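Local coordinates for tetratricopeptide TPR_2 repeat protein (Thermobaculum terrenum, PDB 5DJS), which is a tetratricopeptide-repeat protein that joins a helical repeat region to a family 41 glycosyltransferase-like part of GT-B type and holds uridine-5'-diphosphate in the model, at residues Y196-D201 and A227-L232. The protein carries 1 engineered substitution. Numbering follows the deposited sequence.
Sequences YCYSND and AELCEL
Tyr-198 meets Leu-229 and Leu-232 where strand 193-199 faces helix 226-236, a strand-to-helix contact on the first of the two six-stranded parallel sheets, in one Rossmann-like half of this GT-B fold. The strand is the outermost one on its side of the sheet and pairs with strand 163-169, and Tyr-198 spans from this edge strand to the helix. The two backbones stay well apart, with 9.2 Å between CA of Tyr-198 and CA of Leu-229, and side chains bridge the gap.

CB of Tyr-198 leaves the strand pointing toward the helix. With CG anti to the carbonyl carbon (chi1 -61°) and chi2 at -89°, the ring carries its CD1-CE1 side to the two leucines. CD1 comes first and lies 4.1 Å from CD1 of Leu-229, a methyl that approaches at a slant. One atom further out, CE1 sits 4.1 Å from CD2 of Leu-232, with CG of the same leucine at 4.2 Å, and this methyl is at the ring edge, near its plane. Both approaches are ordinary apolar contacts, and the area they bury is small, 113 Å² over both segments.

The leucines sit one turn apart on the helix. CB of Leu-229 points along the contact, and with CG anti to the backbone N (chi1 179°) its CD1 end comes nearer the ring; its side chain also touches Ala-255 of helix 253-257. Val-168 of the neighbouring strand packs against Tyr-198. At the tip of the tyrosine the chemistry turns polar: OH is hydrogen-bonded to OD2 of Asp-236, the last residue of helix 226-236.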
loop_
_atom_site.group_PDB
_atom_site.type_symbol
_atom_site.label_atom_id
_atom_site.label_comp_id
_atom_site.label_asym_id
_atom_site.label_seq_id
_atom_site.Cartn_x
_atom_site.Cartn_y
_atom_site.Cartn_z
ATOM N N TYR A 196 -18.081 3.361 12.615
ATOM C CA TYR A 196 -18.700 2.872 11.386
ATOM C C TYR A 196 -17.577 2.447 10.448
ATOM O O TYR A 196 -16.574 3.146 10.321
ATOM C CB TYR A 196 -19.514 3.991 10.717
ATOM C CG TYR A 196 -20.803 4.374 11.434
ATOM C CD1 TYR A 196 -20.779 4.972 12.696
ATOM C CD2 TYR A 196 -22.050 4.155 10.841
ATOM C CE1 TYR A 196 -21.950 5.324 13.352
ATOM C CE2 TYR A 196 -23.227 4.504 11.494
ATOM C CZ TYR A 196 -23.169 5.088 12.752
ATOM O OH TYR A 196 -24.318 5.442 13.424
ATOM N N CYS A 197 -17.730 1.305 9.794
ATOM C CA CYS A 197 -16.786 0.880 8.747
ATOM C C CYS A 197 -17.537 0.795 7.437
ATOM O O CYS A 197 -18.659 0.343 7.416
ATOM C CB CYS A 197 -16.168 -0.467 9.084
ATOM S SG CYS A 197 -14.822 -0.319 10.268
ATOM N N TYR A 198 -16.927 1.245 6.348
ATOM C CA TYR A 198 -17.517 1.100 5.031
ATOM C C TYR A 198 -16.548 0.273 4.173
ATOM O O TYR A 198 -15.503 0.776 3.728
ATOM C CB TYR A 198 -17.776 2.480 4.463
ATOM C CG TYR A 198 -18.748 3.306 5.292
ATOM C CD1 TYR A 198 -20.130 3.250 5.075
ATOM C CD2 TYR A 198 -18.285 4.161 6.288
ATOM C CE1 TYR A 198 -21.011 4.014 5.834
ATOM C CE2 TYR A 198 -19.156 4.935 7.049
ATOM C CZ TYR A 198 -20.517 4.859 6.822
ATOM O OH TYR A 198 -21.376 5.629 7.576
ATOM N N SER A 199 -16.891 -1.006 3.982
ATOM C CA SER A 199 -16.069 -1.971 3.210
ATOM C C SER A 199 -16.353 -1.855 1.722
ATOM O O SER A 199 -17.446 -2.198 1.257
ATOM C CB SER A 199 -16.352 -3.415 3.666
ATOM O OG SER A 199 -15.689 -4.389 2.859
ATOM N N ASN A 200 -15.351 -1.418 0.974
ATOM C CA ASN A 200 -15.485 -1.191 -0.474
ATOM C C ASN A 200 -14.941 -2.329 -1.378
ATOM O O ASN A 200 -14.509 -2.085 -2.519
ATOM C CB ASN A 200 -14.814 0.146 -0.831
ATOM C CG ASN A 200 -15.157 0.633 -2.228
ATOM O OD1 ASN A 200 -14.385 1.364 -2.838
ATOM N ND2 ASN A 200 -16.314 0.235 -2.737
ATOM N N ASP A 201 -14.976 -3.563 -0.875
ATOM C CA ASP A 201 -14.558 -4.728 -1.644
ATOM C C ASP A 201 -15.259 -5.948 -1.050
ATOM O O ASP A 201 -15.369 -6.042 0.172
ATOM C CB ASP A 201 -13.043 -4.863 -1.569
ATOM C CG ASP A 201 -12.500 -5.931 -2.480
ATOM O OD1 ASP A 201 -12.487 -7.120 -2.086
ATOM O OD2 ASP A 201 -12.046 -5.573 -3.582
ATOM N N ALA A 227 -22.915 8.687 -5.178
ATOM C CA ALA A 227 -24.053 9.476 -4.680
ATOM C C ALA A 227 -24.827 8.717 -3.586
ATOM O O ALA A 227 -25.161 9.297 -2.558
ATOM C CB ALA A 227 -24.982 9.873 -5.828
ATOM N N GLU A 228 -25.111 7.433 -3.827
ATOM C CA GLU A 228 -25.741 6.541 -2.834
ATOM C C GLU A 228 -24.934 6.433 -1.533
ATOM O O GLU A 228 -25.504 6.400 -0.444
ATOM C CB GLU A 228 -25.947 5.127 -3.410
ATOM C CG GLU A 228 -27.061 5.018 -4.441
ATOM C CD GLU A 228 -27.176 3.631 -5.057
ATOM O OE1 GLU A 228 -26.150 2.951 -5.239
ATOM O OE2 GLU A 228 -28.302 3.218 -5.384
ATOM N N LEU A 229 -23.608 6.361 -1.648
ATOM C CA LEU A 229 -22.754 6.301 -0.468
ATOM C C LEU A 229 -22.798 7.602 0.315
ATOM O O LEU A 229 -22.800 7.576 1.544
ATOM C CB LEU A 229 -21.306 5.980 -0.832
ATOM C CG LEU A 229 -20.319 5.924 0.349
ATOM C CD1 LEU A 229 -20.729 4.868 1.360
ATOM C CD2 LEU A 229 -18.921 5.656 -0.166
ATOM N N CYS A 230 -22.815 8.728 -0.391
ATOM C CA CYS A 230 -22.911 10.038 0.264
ATOM C C CYS A 230 -24.182 10.204 1.093
ATOM O O CYS A 230 -24.116 10.665 2.232
ATOM C CB CYS A 230 -22.793 11.174 -0.748
ATOM S SG CYS A 230 -21.089 11.397 -1.285
ATOM N N GLU A 231 -25.329 9.824 0.533
ATOM C CA GLU A 231 -26.590 9.930 1.264
ATOM C C GLU A 231 -26.632 8.911 2.426
ATOM O O GLU A 231 -27.266 9.169 3.444
ATOM C CB GLU A 231 -27.810 9.853 0.313
ATOM C CG GLU A 231 -28.200 8.457 -0.173
ATOM C CD GLU A 231 -29.069 8.449 -1.435
ATOM O OE1 GLU A 231 -29.193 9.499 -2.116
ATOM O OE2 GLU A 231 -29.617 7.366 -1.757
ATOM N N LEU A 232 -25.925 7.786 2.285
ATOM C CA LEU A 232 -25.720 6.834 3.398
ATOM C C LEU A 232 -24.853 7.401 4.536
ATOM O O LEU A 232 -25.175 7.220 5.704
ATOM C CB LEU A 232 -25.117 5.512 2.887
ATOM C CG LEU A 232 -24.693 4.445 3.919
ATOM C CD1 LEU A 232 -25.850 4.038 4.823
ATOM C CD2 LEU A 232 -24.122 3.226 3.210
#